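Glutathione S-transferase 1 (Ascaris suum, PDB 4Q5F) catalyses the conjugation of reduced glutathione to a wide range of hydrophobic electrophiles and can also act as a glutathione peroxidase. Local coordinates at residues L26-G29 against A30-I33; S102-D105 against Q106-D109; R45-R48 against E49-P52. All coordinates share one frame; numbering follows the deposited sequence.

Contact 1 (L26-G29 against A30-I33); sequences LGEG and ARLI. With GSH (glutathione), chain E.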
# COMPACT_ATOMS: atom_id res chain seq x y z
N LEU B 26 -13.06 3.65 -3.26
CA LEU B 26 -11.72 3.43 -3.81
C LEU B 26 -11.66 3.73 -5.30
O LEU B 26 -10.62 4.10 -5.83
CB LEU B 26 -11.28 1.98 -3.57
CG LEU B 26 -11.09 1.53 -2.12
CD1 LEU B 26 -10.81 0.04 -2.08
CD2 LEU B 26 -9.97 2.31 -1.45
N GLY B 27 -12.80 3.57 -5.98
CA GLY B 27 -12.86 3.77 -7.41
C GLY B 27 -12.66 5.22 -7.81
O GLY B 27 -12.09 5.52 -8.87
N GLU B 28 -13.13 6.14 -6.97
CA GLU B 28 -13.12 7.57 -7.27
C GLU B 28 -11.71 8.09 -7.55
O GLU B 28 -11.53 9.02 -8.33
CB GLU B 28 -13.73 8.35 -6.11
CG GLU B 28 -13.99 9.82 -6.42
CD GLU B 28 -15.00 10.02 -7.54
OE1 GLU B 28 -15.82 9.11 -7.77
OE2 GLU B 28 -14.96 11.09 -8.19
N GLY B 29 -10.73 7.49 -6.88
CA GLY B 29 -9.34 7.88 -7.07
C GLY B 29 -8.95 7.81 -8.54
O GLY B 29 -8.41 8.77 -9.08
N ALA B 30 -9.24 6.68 -9.17
CA ALA B 30 -8.95 6.50 -10.59
C ALA B 30 -9.71 7.51 -11.45
O ALA B 30 -9.14 8.12 -12.35
CB ALA B 30 -9.30 5.08 -11.01
N ARG B 31 -11.00 7.67 -11.16
CA ARG B 31 -11.84 8.62 -11.90
C ARG B 31 -11.24 10.01 -11.87
O ARG B 31 -11.13 10.67 -12.91
CB ARG B 31 -13.25 8.67 -11.30
CG ARG B 31 -14.02 7.36 -11.38
CD ARG B 31 -15.35 7.48 -10.66
NE ARG B 31 -16.09 6.21 -10.67
CZ ARG B 31 -16.65 5.64 -9.61
NH1 ARG B 31 -16.57 6.20 -8.40
NH2 ARG B 31 -17.29 4.49 -9.74
N LEU B 32 -10.85 10.45 -10.68
CA LEU B 32 -10.25 11.77 -10.50
C LEU B 32 -8.98 11.92 -11.34
O LEU B 32 -8.71 12.98 -11.90
CB LEU B 32 -9.91 11.99 -9.02
CG LEU B 32 -11.11 12.27 -8.12
CD1 LEU B 32 -10.75 12.02 -6.66
CD2 LEU B 32 -11.59 13.70 -8.31
N ILE B 33 -8.20 10.84 -11.42
CA ILE B 33 -6.95 10.87 -12.16
C ILE B 33 -7.21 10.96 -13.67
O ILE B 33 -6.47 11.65 -14.38
CB ILE B 33 -6.08 9.63 -11.83
CG1 ILE B 33 -5.67 9.67 -10.35
CG2 ILE B 33 -4.82 9.61 -12.69
CD1 ILE B 33 -5.16 8.35 -9.82
N1 GSH E . -6.96 -3.57 -1.29
CA1 GSH E . -8.02 -3.43 -2.23
C1 GSH E . -7.78 -2.21 -3.08
O11 GSH E . -8.21 -2.16 -4.27
O12 GSH E . -7.15 -1.23 -2.61
CB1 GSH E . -9.34 -3.30 -1.50
CG1 GSH E . -10.50 -3.38 -2.49
CD1 GSH E . -11.85 -3.55 -1.77
OE1 GSH E . -11.88 -3.76 -0.58
N2 GSH E . -13.08 -3.45 -2.53
CA2 GSH E . -14.36 -3.60 -1.92
C2 GSH E . -15.10 -4.76 -2.58
O2 GSH E . -14.77 -5.12 -3.70
CB2 GSH E . -15.18 -2.36 -2.11
SG2 GSH E . -14.35 -0.97 -1.39
N3 GSH E . -16.20 -5.40 -1.90
CA3 GSH E . -16.91 -6.49 -2.51
C3 GSH E . -16.31 -7.82 -2.06
O31 GSH E . -15.21 -7.84 -1.45
O32 GSH E . -16.92 -8.89 -2.30
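E28 and R31 meet one helical turn apart through a salt bridge: R31 NH1 donates to E28 OE1 over 3.1 Å at an N-H...O angle of 157°. The oxygen lies at the edge of the guanidinium, near its plane, while the carboxylate plane is turned 51° from it; only OE1 meets R31, while OE2 is engaged by W209 and R213. A bend at chi2 (63°) of E28 turns the carboxylate toward R31, whereas the R31 chain runs extended from CG to NE. R31 has further partners too, bonding D43 through NE, F21 O through NH2 and I23 O through NH1. With several bonds on each, the two groups are fixed in rotation.

Among the backbone bonds, L32 N reaches E28 O at 2.8 Å and I33 N reaches G29 O at 3.1 Å, a regular alpha-helical pattern. It begins less firmly, since G27 O receives only weak bonds from A30 N and R31 N (3.3 Å for R31 N). An apolar contact follows the same spacing, L32 CD1 lying 3.9 Å from E28 CG. I33 CG1 is a carbon packed against the carbonyl oxygen of G29, 3.2 Å from G29 O. At the other end L26 CD1 touches CG1 of the bound glutathione at 3.5 Å.

Helix 27-37, which these residues open, is the crossover between strands 16-21 and 42-46 in the thioredoxin-like domain. A30 packs on L18 of strand 16-21 and on I79 and L83 of helix 76-86, while I33 meets W167 and L170 of helix 167-182.

Contact 2 (S102-D105 against Q106-D109); sequences SIFD and QFKD. With GSH (glutathione), chain C.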
# COMPACT_ATOMS: atom_id res chain seq x y z
N SER B 102 5.36 7.49 -1.01
CA SER B 102 5.59 7.52 0.42
C SER B 102 4.44 8.20 1.16
O SER B 102 3.91 7.66 2.13
CB SER B 102 6.90 8.23 0.74
OG SER B 102 7.26 8.08 2.10
N ILE B 103 4.05 9.38 0.71
CA ILE B 103 3.01 10.13 1.40
C ILE B 103 1.65 9.44 1.28
O ILE B 103 0.83 9.52 2.20
CB ILE B 103 2.91 11.59 0.88
CG1 ILE B 103 1.89 12.39 1.71
CG2 ILE B 103 2.53 11.63 -0.59
CD1 ILE B 103 2.25 12.52 3.18
N PHE B 104 1.41 8.76 0.17
CA PHE B 104 0.14 8.07 -0.01
C PHE B 104 0.06 6.82 0.87
O PHE B 104 -1.01 6.48 1.37
CB PHE B 104 -0.10 7.68 -1.47
CG PHE B 104 -1.46 7.08 -1.71
CD1 PHE B 104 -2.59 7.88 -1.73
CD2 PHE B 104 -1.61 5.72 -1.89
CE1 PHE B 104 -3.84 7.33 -1.94
CE2 PHE B 104 -2.86 5.16 -2.10
CZ PHE B 104 -3.97 5.97 -2.13
N ASP B 105 1.20 6.16 1.07
CA ASP B 105 1.25 5.01 1.97
C ASP B 105 0.96 5.43 3.41
O ASP B 105 0.34 4.68 4.16
CB ASP B 105 2.63 4.33 1.91
CG ASP B 105 2.76 3.37 0.74
OD1 ASP B 105 1.76 3.15 0.02
OD2 ASP B 105 3.87 2.83 0.55
N GLN B 106 1.40 6.62 3.78
CA GLN B 106 1.12 7.14 5.12
C GLN B 106 -0.36 7.47 5.23
O GLN B 106 -0.99 7.23 6.26
CB GLN B 106 1.96 8.38 5.42
CG GLN B 106 1.78 8.92 6.84
CD GLN B 106 2.16 7.91 7.90
OE1 GLN B 106 3.01 7.05 7.68
NE2 GLN B 106 1.53 8.01 9.07
N PHE B 107 -0.91 8.03 4.16
CA PHE B 107 -2.35 8.28 4.09
C PHE B 107 -3.11 6.96 4.18
O PHE B 107 -4.17 6.89 4.80
CB PHE B 107 -2.70 9.00 2.79
CG PHE B 107 -4.14 8.87 2.39
CD1 PHE B 107 -5.11 9.65 3.00
CD2 PHE B 107 -4.53 7.98 1.41
CE1 PHE B 107 -6.44 9.53 2.64
CE2 PHE B 107 -5.85 7.85 1.05
CZ PHE B 107 -6.81 8.63 1.66
N LYS B 108 -2.55 5.92 3.57
CA LYS B 108 -3.14 4.59 3.63
C LYS B 108 -3.15 4.05 5.06
O LYS B 108 -4.13 3.43 5.49
CB LYS B 108 -2.40 3.63 2.71
CG LYS B 108 -3.03 3.48 1.33
CD LYS B 108 -2.12 2.71 0.38
CE LYS B 108 -2.72 1.37 -0.04
NZ LYS B 108 -1.75 0.57 -0.84
N ASP B 109 -2.07 4.28 5.81
CA ASP B 109 -2.00 3.86 7.21
C ASP B 109 -3.09 4.56 8.01
O ASP B 109 -3.76 3.95 8.84
CB ASP B 109 -0.64 4.19 7.82
CG ASP B 109 0.46 3.25 7.35
OD1 ASP B 109 0.14 2.18 6.78
OD2 ASP B 109 1.64 3.57 7.58
N1 GSH C . 3.51 1.92 7.05
CA1 GSH C . 4.83 1.89 7.56
C1 GSH C . 5.74 1.20 6.56
O11 GSH C . 6.95 1.52 6.49
O12 GSH C . 5.28 0.31 5.81
CB1 GSH C . 4.83 1.13 8.88
CG1 GSH C . 6.19 1.30 9.58
CD1 GSH C . 6.11 0.79 11.02
OE1 GSH C . 5.06 0.41 11.48
N2 GSH C . 7.31 0.78 11.82
CA2 GSH C . 7.31 0.33 13.18
C2 GSH C . 7.93 1.42 14.04
O2 GSH C . 8.61 2.29 13.50
CB2 GSH C . 8.12 -0.93 13.31
SG2 GSH C . 7.49 -2.18 12.23
N3 GSH C . 7.75 1.42 15.47
CA3 GSH C . 8.34 2.47 16.27
C3 GSH C . 7.42 3.68 16.32
O31 GSH C . 6.45 3.78 15.51
O32 GSH C . 7.62 4.59 17.16
O HOH W 1 0.89 2.09 4.40
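D105 O is gripped twice: D109 N bonds it at 2.9 Å, and a water donates to it at 2.7 Å. The water also donates to D109 OD1, so it bridges backbone and carboxylate within one turn of helix 94-114, a long helix of the all-helical C-terminal domain of the glutathione transferase fold. The other oxygen, D109 OD2, accepts a bond from the gamma-glutamyl amine, N1, of the glutathione held by the second subunit (2.5 Å), where Q75 of that subunit is a further, weak donor. With each carboxylate oxygen engaged, the group is held in its rotation, and its negative charge would be expected to stabilise a protonated amine.

On another side of the helix F104 meets F107, with F104 CE1 3.5 Å from F107 CD2. Their planes make 38° and the centroids are 5.3 Å apart, an oblique pair. Both rings leave the helix with CG opposite the backbone N (chi1 of F104 -175°) and pack on I172 of helix 167-182; F104 also sets an edge-to-face contact with W167. K108 N bonds F104 O at 2.7 Å, and K108 CD lies against F104 CE2 at 3.6 Å.

Contact 3 (R45-R48 against E49-P52); sequences RLKR and EDWP. With GSH (glutathione), chain E.
L46 and W51 pack against each other at about a right angle where strand 42-46 gives way to helix 51-54. Traced outward from the main chain, W51 CB first lies 3.7 Å from R48 O, with L46 CD2 also beside it. Chi1 of 176° then sets CG opposite the backbone N and carries the indole away from the turn. On the benzo ring, CE3 meets L46 CD2 at 3.8 Å, an approach oblique to the ring. On the pyrrole side NE1 ends the path by donating to O32 of the glutathione, 3.2 Å away at an N-H...O angle of 147°. That oxygen, part of the glycyl carboxylate, sits at the indole edge in the plane of the ring, and CZ2 comes near it too, at 3.6 Å. Elsewhere the indole meets F21 edge-to-face and touches L63.

The turn beneath is built on backbone bonds. D50 N reaches K47 O at 2.9 Å, and W51 N makes only weak bonds to K47 O and R48 O. P52 has no N-H for R48 O; its CD sits there instead, 3.2 Å from the oxygen.

K47 and D50 run side by side, joined by a weak salt bridge of 3.2 Å between K47 NZ and D50 OD2. A water also joins the pair, accepting from K47 N and K47 NZ and donating to D50 OD2, and so links backbone, ammonium and carboxylate at the exposed surface.

The chemistry thus divides: charge and water tie the outside of the turn, while the indole, backed by L46, offers a neutral N-H to the glycyl carboxylate, consistent with a part in orienting the tripeptide.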
# COMPACT_ATOMS: atom_id res chain seq x y z
N ARG B 45 -19.83 1.73 -13.82
CA ARG B 45 -20.34 1.63 -12.47
C ARG B 45 -21.29 0.44 -12.38
O ARG B 45 -22.30 0.37 -13.10
CB ARG B 45 -21.01 2.94 -12.07
CG ARG B 45 -20.01 4.10 -12.02
CD ARG B 45 -20.69 5.45 -11.93
NE ARG B 45 -20.43 6.10 -10.64
CZ ARG B 45 -19.62 7.15 -10.45
NH1 ARG B 45 -18.97 7.70 -11.46
NH2 ARG B 45 -19.48 7.65 -9.23
N LEU B 46 -20.96 -0.50 -11.50
CA LEU B 46 -21.56 -1.83 -11.49
C LEU B 46 -22.74 -1.90 -10.52
O LEU B 46 -22.65 -1.44 -9.38
CB LEU B 46 -20.50 -2.86 -11.10
CG LEU B 46 -20.76 -4.33 -11.42
CD1 LEU B 46 -20.45 -4.63 -12.88
CD2 LEU B 46 -19.94 -5.22 -10.50
N LYS B 47 -23.84 -2.50 -10.98
CA LYS B 47 -25.01 -2.69 -10.13
C LYS B 47 -24.76 -3.85 -9.17
O LYS B 47 -24.07 -4.81 -9.52
CB LYS B 47 -26.24 -2.98 -10.99
CG LYS B 47 -26.53 -1.91 -12.03
CD LYS B 47 -27.70 -2.29 -12.94
CE LYS B 47 -27.31 -3.35 -13.96
NZ LYS B 47 -26.23 -2.89 -14.89
N ARG B 48 -25.31 -3.75 -7.97
CA ARG B 48 -25.21 -4.82 -6.97
C ARG B 48 -25.67 -6.14 -7.58
O ARG B 48 -25.17 -7.21 -7.24
CB ARG B 48 -26.08 -4.48 -5.76
CG ARG B 48 -25.70 -3.20 -5.05
CD ARG B 48 -26.65 -2.88 -3.90
NE ARG B 48 -25.98 -2.13 -2.83
CZ ARG B 48 -25.93 -0.80 -2.75
NH1 ARG B 48 -26.51 -0.04 -3.67
NH2 ARG B 48 -25.29 -0.23 -1.74
N GLU B 49 -26.63 -6.03 -8.49
CA GLU B 49 -27.19 -7.16 -9.22
C GLU B 49 -26.12 -7.98 -9.95
O GLU B 49 -26.21 -9.21 -10.01
CB GLU B 49 -28.21 -6.63 -10.23
CG GLU B 49 -28.96 -7.69 -11.01
CD GLU B 49 -29.84 -7.09 -12.09
OE1 GLU B 49 -29.34 -6.24 -12.86
OE2 GLU B 49 -31.04 -7.45 -12.15
N ASP B 50 -25.12 -7.31 -10.50
CA ASP B 50 -24.14 -7.95 -11.37
C ASP B 50 -22.86 -8.35 -10.64
O ASP B 50 -21.99 -9.00 -11.23
CB ASP B 50 -23.78 -7.04 -12.54
CG ASP B 50 -24.95 -6.82 -13.49
OD1 ASP B 50 -25.74 -7.77 -13.70
OD2 ASP B 50 -25.07 -5.70 -14.03
N TRP B 51 -22.73 -7.97 -9.38
CA TRP B 51 -21.51 -8.24 -8.63
C TRP B 51 -21.26 -9.73 -8.35
O TRP B 51 -20.13 -10.20 -8.48
CB TRP B 51 -21.47 -7.45 -7.32
CG TRP B 51 -20.27 -7.76 -6.47
CD1 TRP B 51 -20.25 -8.07 -5.14
CD2 TRP B 51 -18.90 -7.82 -6.91
NE1 TRP B 51 -18.97 -8.31 -4.73
CE2 TRP B 51 -18.12 -8.16 -5.79
CE3 TRP B 51 -18.27 -7.61 -8.14
CZ2 TRP B 51 -16.73 -8.29 -5.86
CZ3 TRP B 51 -16.90 -7.74 -8.21
CH2 TRP B 51 -16.14 -8.08 -7.08
N PRO B 52 -22.31 -10.48 -7.98
CA PRO B 52 -22.12 -11.91 -7.70
C PRO B 52 -21.54 -12.71 -8.87
O PRO B 52 -20.76 -13.63 -8.65
CB PRO B 52 -23.54 -12.39 -7.38
CG PRO B 52 -24.22 -11.20 -6.84
CD PRO B 52 -23.68 -10.04 -7.62
N1 GSH E . -6.96 -3.57 -1.29
CA1 GSH E . -8.02 -3.43 -2.23
C1 GSH E . -7.78 -2.21 -3.08
O11 GSH E . -8.21 -2.16 -4.27
O12 GSH E . -7.15 -1.23 -2.61
CB1 GSH E . -9.34 -3.30 -1.50
CG1 GSH E . -10.50 -3.38 -2.49
CD1 GSH E . -11.85 -3.55 -1.77
OE1 GSH E . -11.88 -3.76 -0.58
N2 GSH E . -13.08 -3.45 -2.53
CA2 GSH E . -14.36 -3.60 -1.92
C2 GSH E . -15.10 -4.76 -2.58
O2 GSH E . -14.77 -5.12 -3.70
CB2 GSH E . -15.18 -2.36 -2.11
SG2 GSH E . -14.35 -0.97 -1.39
N3 GSH E . -16.20 -5.40 -1.90
CA3 GSH E . -16.91 -6.49 -2.51
C3 GSH E . -16.31 -7.82 -2.06
O31 GSH E . -15.21 -7.84 -1.45
O32 GSH E . -16.92 -8.89 -2.30
O HOH W 2 -23.96 -3.69 -13.32

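Contacts 1 and 3 serve the same bound glutathione from two places in the thioredoxin-like domain: L26 touches its gamma-glutamyl chain and W51 binds its glycyl carboxylate. Their centres are about 18 Å apart, yet they touch where R31 NE comes within 3.3 Å of R45 NH1, like charges that both form salt bridges with D43. Contact 2 belongs to the C-terminal domain, its centre about 16 Å from that of contact 1 and its nearest atoms about 7 Å away; from contact 3 it is about 17 Å at nearest atoms. Its D109 binds the other subunit's glutathione, and D109 of that subunit returns the bond, so each site draws on both chains of the dimer.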